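PDB 5U1T: separin, which cleaves the cohesin subunit MCD1/SCC1 at the onset of anaphase as a caspase-like cysteine protease, triggering chromosome segregation. Local coordinates for residues F1083-V1086 with L1087-D1091; T1455-K1458 with M1459-S1463; S1480-I1483 with K1484-T1487. One frame throughout, in Å; residues are numbered along the deposited sequence.

Contact 1. Residues F1083-V1086 with L1087-D1091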
# COMPACT_ATOMS: atom_id res chain seq x y z
N PHE A 1083 29.52 5.35 7.33
CA PHE A 1083 28.09 5.39 7.02
C PHE A 1083 27.40 6.34 7.98
O PHE A 1083 26.55 7.12 7.58
CB PHE A 1083 27.47 4.00 7.08
CG PHE A 1083 27.49 3.29 5.77
CD1 PHE A 1083 27.10 3.94 4.61
CD2 PHE A 1083 27.92 1.98 5.68
CE1 PHE A 1083 27.12 3.29 3.39
CE2 PHE A 1083 27.95 1.33 4.46
CZ PHE A 1083 27.55 1.99 3.32
N ASP A 1084 27.78 6.26 9.25
CA ASP A 1084 27.24 7.14 10.26
C ASP A 1084 27.49 8.59 9.89
O ASP A 1084 26.57 9.40 9.91
CB ASP A 1084 27.85 6.85 11.63
CG ASP A 1084 27.18 7.65 12.73
OD1 ASP A 1084 27.51 8.85 12.89
OD2 ASP A 1084 26.31 7.10 13.43
N LYS A 1085 28.74 8.91 9.56
CA LYS A 1085 29.11 10.27 9.20
C LYS A 1085 28.33 10.75 7.96
O LYS A 1085 27.66 11.78 8.01
CB LYS A 1085 30.62 10.37 8.98
CG LYS A 1085 31.15 11.75 8.60
CD LYS A 1085 31.20 12.73 9.76
CE LYS A 1085 31.88 14.03 9.33
NZ LYS A 1085 31.91 15.10 10.38
N VAL A 1086 28.40 9.98 6.87
CA VAL A 1086 27.76 10.38 5.61
C VAL A 1086 26.25 10.58 5.74
O VAL A 1086 25.72 11.63 5.36
CB VAL A 1086 28.04 9.36 4.50
CG1 VAL A 1086 27.15 9.65 3.29
CG2 VAL A 1086 29.50 9.39 4.10
N LEU A 1087 25.56 9.58 6.29
CA LEU A 1087 24.12 9.63 6.47
C LEU A 1087 23.67 10.80 7.35
O LEU A 1087 22.50 11.20 7.30
CB LEU A 1087 23.60 8.32 7.06
CG LEU A 1087 23.32 7.21 6.04
CD1 LEU A 1087 22.95 5.91 6.73
CD2 LEU A 1087 22.22 7.61 5.06
N ASN A 1088 24.59 11.41 8.06
CA ASN A 1088 24.23 12.44 9.01
C ASN A 1088 24.46 13.83 8.44
O ASN A 1088 23.88 14.79 8.89
CB ASN A 1088 25.03 12.27 10.29
CG ASN A 1088 24.16 12.22 11.52
OD1 ASN A 1088 23.59 13.21 11.92
ND2 ASN A 1088 24.07 11.07 12.14
N ASN A 1089 25.31 13.94 7.44
CA ASN A 1089 25.54 15.21 6.78
C ASN A 1089 24.72 15.32 5.49
O ASN A 1089 24.92 16.24 4.69
CB ASN A 1089 27.03 15.39 6.50
CG ASN A 1089 27.85 15.59 7.78
OD1 ASN A 1089 28.36 14.63 8.38
ND2 ASN A 1089 27.99 16.85 8.20
N ILE A 1090 23.78 14.39 5.32
CA ILE A 1090 22.82 14.43 4.22
C ILE A 1090 21.92 15.66 4.26
O ILE A 1090 21.24 15.90 5.26
CB ILE A 1090 21.90 13.19 4.22
CG1 ILE A 1090 22.69 11.91 3.95
CG2 ILE A 1090 20.78 13.35 3.20
CD1 ILE A 1090 21.83 10.74 3.48
N ASP A 1091 21.90 16.43 3.18
CA ASP A 1091 20.99 17.57 3.07
C ASP A 1091 19.54 17.10 3.11
O ASP A 1091 19.14 16.24 2.33
CB ASP A 1091 21.25 18.34 1.79
CG ASP A 1091 20.52 19.67 1.75
OD1 ASP A 1091 19.29 19.68 1.96
OD2 ASP A 1091 21.19 20.70 1.52
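L1087 lies one helical turn beyond F1083 and folds its side chain back over that residue's carbonyl. CB is the nearest of its carbons, 3.2 Å from F1083 O; CG follows at 3.6 Å from the same F1083 O, and the tip methyl CD1 still passes it at 3.9 Å. A chi1 of -85°, with CG on the side of the backbone N and opposite the carbonyl carbon, swings the branch into this position, and the side chain also packs on I757 of helix 756-775. A branched apolar residue suits this place because it faces a neighbouring helix. V1086 and I1090 touch the same I757, and I1090 reaches back along the chain with CG1, which sits 3.4 Å from V1086 O.

The backbone holds this end of helix 1075-1088 with a changing pattern of bonds. L1087 N donates to F1083 O at 2.9 Å, an ordinary bond four residues back. K1085 O then takes two donors: N1089 N at 3.2 Å, almost in line with the carbonyl bond, and N1088 N at 3.1 Å, from above the carbonyl plane. N1089 N is itself shared with V1086 O, so bonds to the residue three back appear beside the one to the residue four back.

On the polar flank, D1084 and N1088 run alongside each other in the same direction, with D1084 OD1 and N1088 ND2 4.2 Å apart and their planes turned 31° to each other. D1084 OD1 also has a weak, long ion pair with K1484. The long chain of K1085 carries its ammonium to the carbonyls of K1484 and L1519. The chemistry is thus divided: hydrocarbon is set against helix 756-775, while carboxylate and ammonium serve the protease part of the chain.

Contact 2. Residues T1455-K1458 with M1459-S1463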
# COMPACT_ATOMS: atom_id res chain seq x y z
N THR A 1455 25.93 27.50 22.07
CA THR A 1455 27.13 28.06 22.70
C THR A 1455 28.21 26.98 22.88
O THR A 1455 29.41 27.29 22.82
CB THR A 1455 26.82 28.75 24.06
OG1 THR A 1455 26.24 27.81 24.98
CG2 THR A 1455 25.86 29.91 23.87
N LEU A 1456 27.83 25.73 23.08
CA LEU A 1456 28.89 24.74 23.19
C LEU A 1456 29.23 24.19 21.81
O LEU A 1456 30.31 23.64 21.62
CB LEU A 1456 28.55 23.62 24.19
CG LEU A 1456 27.20 22.92 24.22
CD1 LEU A 1456 26.92 22.33 22.88
CD2 LEU A 1456 27.20 21.83 25.29
N LEU A 1457 28.33 24.34 20.85
CA LEU A 1457 28.69 24.03 19.48
C LEU A 1457 29.79 24.98 19.03
O LEU A 1457 30.71 24.59 18.31
CB LEU A 1457 27.47 24.12 18.56
CG LEU A 1457 26.62 22.85 18.57
CD1 LEU A 1457 25.50 22.95 17.58
CD2 LEU A 1457 27.46 21.62 18.26
N LYS A 1458 29.72 26.24 19.47
CA LYS A 1458 30.77 27.19 19.12
C LYS A 1458 31.94 26.94 20.05
O LYS A 1458 33.09 27.07 19.64
CB LYS A 1458 30.25 28.66 19.18
CG LYS A 1458 30.51 29.49 20.45
CD LYS A 1458 29.80 30.86 20.36
CE LYS A 1458 28.38 30.69 19.77
NZ LYS A 1458 27.44 31.88 19.84
N MET A 1459 31.66 26.52 21.28
CA MET A 1459 32.74 26.13 22.18
C MET A 1459 33.61 25.05 21.55
O MET A 1459 34.82 25.15 21.54
CB MET A 1459 32.20 25.63 23.51
CG MET A 1459 32.00 26.69 24.55
SD MET A 1459 31.56 25.89 26.10
CE MET A 1459 31.98 27.18 27.27
N LEU A 1460 32.96 24.01 21.03
CA LEU A 1460 33.68 22.86 20.50
C LEU A 1460 34.53 23.22 19.29
O LEU A 1460 35.67 22.79 19.20
CB LEU A 1460 32.70 21.75 20.11
CG LEU A 1460 32.01 21.09 21.29
CD1 LEU A 1460 30.80 20.30 20.82
CD2 LEU A 1460 33.00 20.23 22.05
N GLN A 1461 33.97 23.99 18.37
CA GLN A 1461 34.65 24.24 17.11
C GLN A 1461 35.55 25.44 17.19
O GLN A 1461 36.21 25.77 16.21
CB GLN A 1461 33.64 24.45 15.99
CG GLN A 1461 32.75 23.26 15.70
CD GLN A 1461 31.56 23.66 14.86
OE1 GLN A 1461 31.68 24.40 13.90
NE2 GLN A 1461 30.38 23.19 15.25
N ASN A 1462 35.59 26.10 18.34
CA ASN A 1462 36.37 27.33 18.48
C ASN A 1462 37.21 27.39 19.75
O ASN A 1462 37.43 28.48 20.30
CB ASN A 1462 35.45 28.57 18.43
CG ASN A 1462 34.86 28.80 17.05
OD1 ASN A 1462 33.70 28.48 16.79
ND2 ASN A 1462 35.67 29.35 16.16
N SER A 1463 37.67 26.23 20.22
CA SER A 1463 38.52 26.17 21.40
C SER A 1463 39.81 25.41 21.14
O SER A 1463 39.83 24.46 20.35
CB SER A 1463 37.77 25.50 22.56
OG SER A 1463 36.49 26.07 22.75
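M1459 and T1455 meet where the methionine's amide N donates to T1455 O at 2.8 Å and its side chain leans over the same oxygen, CG lying 3.2 Å from T1455 O. From there the unbranched chain runs on, extended, past L1456, SD coming to 4.1 Å from L1456 CA, while the two CB atoms of L1456 and M1459 sit 4.2 Å apart. One residue on, L1460 N bonds to L1456 O at 2.7 Å. L1460 CG rests 3.1 Å from that L1456 O because chi1 of -68° sets the branch beside the backbone N. L1457 CD2 and L1460 CD1 make a looser apolar touch at 4.4 Å. The bond from Q1461 N to L1457 O is weak.

The next shell shows why these residues are apolar. M1459, slim and flexible, lies over the sheet, touching S1413 and I1415 of strand 1412-1416 and F1466 of strand 1465-1469. L1460 shares F1466 and also meets I1483, and L1456 and L1457 both pack on V1478. T1455, nearer the start of the helix, gives its hydroxyl to a hydrogen bond with the carbonyl of E1452.

Helix 1453-1461 joins the parallel strands 1444-1447 and 1465-1469 across the intervening strand 1412-1416: a beta-alpha-beta crossover, as expected in the caspase-like fold of this peptidase clan.

Contact 3. Residues S1480-I1483 with K1484-T1487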
# COMPACT_ATOMS: atom_id res chain seq x y z
N SER A 1480 23.47 14.70 18.98
CA SER A 1480 24.49 13.88 18.33
C SER A 1480 24.76 14.41 16.92
O SER A 1480 25.91 14.46 16.47
CB SER A 1480 24.05 12.40 18.28
OG SER A 1480 23.61 11.90 19.55
N LYS A 1481 23.70 14.84 16.25
CA LYS A 1481 23.70 15.23 14.84
C LYS A 1481 24.62 16.38 14.49
O LYS A 1481 25.28 16.36 13.45
CB LYS A 1481 22.28 15.60 14.43
CG LYS A 1481 21.26 14.58 14.85
CD LYS A 1481 21.02 13.55 13.74
CE LYS A 1481 20.48 14.21 12.47
NZ LYS A 1481 20.09 13.20 11.44
N GLU A 1482 24.62 17.40 15.33
CA GLU A 1482 25.36 18.62 15.05
C GLU A 1482 26.85 18.49 15.38
O GLU A 1482 27.69 19.08 14.69
CB GLU A 1482 24.76 19.80 15.82
CG GLU A 1482 24.20 20.91 14.94
CD GLU A 1482 23.05 20.45 14.05
OE1 GLU A 1482 22.23 19.60 14.47
OE2 GLU A 1482 22.97 20.95 12.91
N ILE A 1483 27.18 17.74 16.42
CA ILE A 1483 28.59 17.47 16.68
C ILE A 1483 29.15 16.77 15.44
O ILE A 1483 30.23 17.14 14.94
CB ILE A 1483 28.80 16.60 17.93
CG1 ILE A 1483 28.51 17.39 19.19
CG2 ILE A 1483 30.22 16.11 17.97
CD1 ILE A 1483 28.17 16.53 20.36
N LYS A 1484 28.38 15.82 14.92
CA LYS A 1484 28.78 15.00 13.78
C LYS A 1484 28.91 15.78 12.48
O LYS A 1484 29.57 15.33 11.54
CB LYS A 1484 27.79 13.84 13.57
CG LYS A 1484 27.90 12.77 14.64
CD LYS A 1484 27.00 11.57 14.38
CE LYS A 1484 26.97 10.69 15.60
NZ LYS A 1484 25.88 9.70 15.56
N LYS A 1485 28.30 16.96 12.42
CA LYS A 1485 28.37 17.76 11.22
C LYS A 1485 29.66 18.54 11.19
O LYS A 1485 30.14 18.91 10.12
CB LYS A 1485 27.17 18.70 11.11
CG LYS A 1485 25.88 17.97 10.84
CD LYS A 1485 24.71 18.90 10.61
CE LYS A 1485 23.40 18.12 10.57
NZ LYS A 1485 22.25 19.00 10.20
N CYS A 1486 30.24 18.76 12.37
CA CYS A 1486 31.51 19.47 12.48
C CYS A 1486 32.62 18.73 11.76
O CYS A 1486 32.47 17.56 11.39
CB CYS A 1486 31.91 19.66 13.94
SG CYS A 1486 30.64 20.39 14.96
N THR A 1487 33.74 19.42 11.58
CA THR A 1487 34.88 18.81 10.92
C THR A 1487 36.11 18.94 11.81
O THR A 1487 37.00 18.10 11.78
CB THR A 1487 35.12 19.45 9.56
OG1 THR A 1487 35.02 20.87 9.68
CG2 THR A 1487 34.06 18.98 8.58
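E1482 O receives two amides from beyond the helix, K1485 N at 3.2 Å and C1486 N at 3.5 Å, both weak. C1486 N divides itself, for it also bonds to I1483 O at 3.0 Å, approaching from above the carbonyl plane. That last bond closes a type I beta turn from I1483 to C1486, which leads the chain out of the short helix 1480-1483. Ahead of it, K1484 N makes a straighter bond to S1480 O at an N-H...O angle of 156°.

The glutamate and K1485 also pair through their side chains. E1482 bends at chi2 (63°), which brings OE2 up to the K1485 chain. K1485, extended beyond CG, crosses it: CG passes 3.1 Å from K1481 O, CD comes 3.5 Å from E1482 OE2, and NZ ends 3.4 Å from the same E1482 OE2. This is a weak salt bridge between residues three apart, which suits a long lysine on an exposed surface. The other carboxylate oxygen has a weak, long ion pair with R1479. The ammonium of K1481 is 6.3 Å from K1485 NZ, so the carboxylate may soften the repulsion between these two lysines.

K1484 heads off at a steep angle to K1485, its methylenes running past S1480 with CG 3.2 Å from S1480 O. The small S1480 turns its hydroxyl to a hydrogen bond with R810, and K1481 packs on an aromatic side chain of the other protein chain. Around the turn, I1483 is buried against T1516 and Y1517 of helix 1513-1519, C1486 and E1482 lie against helix 1453-1461 through Q1461 and L1457, and K1481 and K1484 rest on N1088 of helix 1075-1088.

Overall arrangement
All three contacts are local and lie in series along the chain, with no nesting or crossing; the two segments of each are consecutive, so none closes a long loop. Contact 1 comes first, at the end of helix 1075-1088. Contact 2 follows far later, at the end of helix 1453-1461 just before strand 1465-1469, and contact 3 rounds off helix 1480-1483 on the way to strand 1492-1494, which precedes C1497, probably the catalytic cysteine. In space contact 3 stands between the others, its centre about 10 Å from that of contact 1 and 11 Å from that of contact 2, touching both. Contact 3 thereby bridges helix 1453-1461, which packs on the caspase-like sheet, and helix 1075-1088.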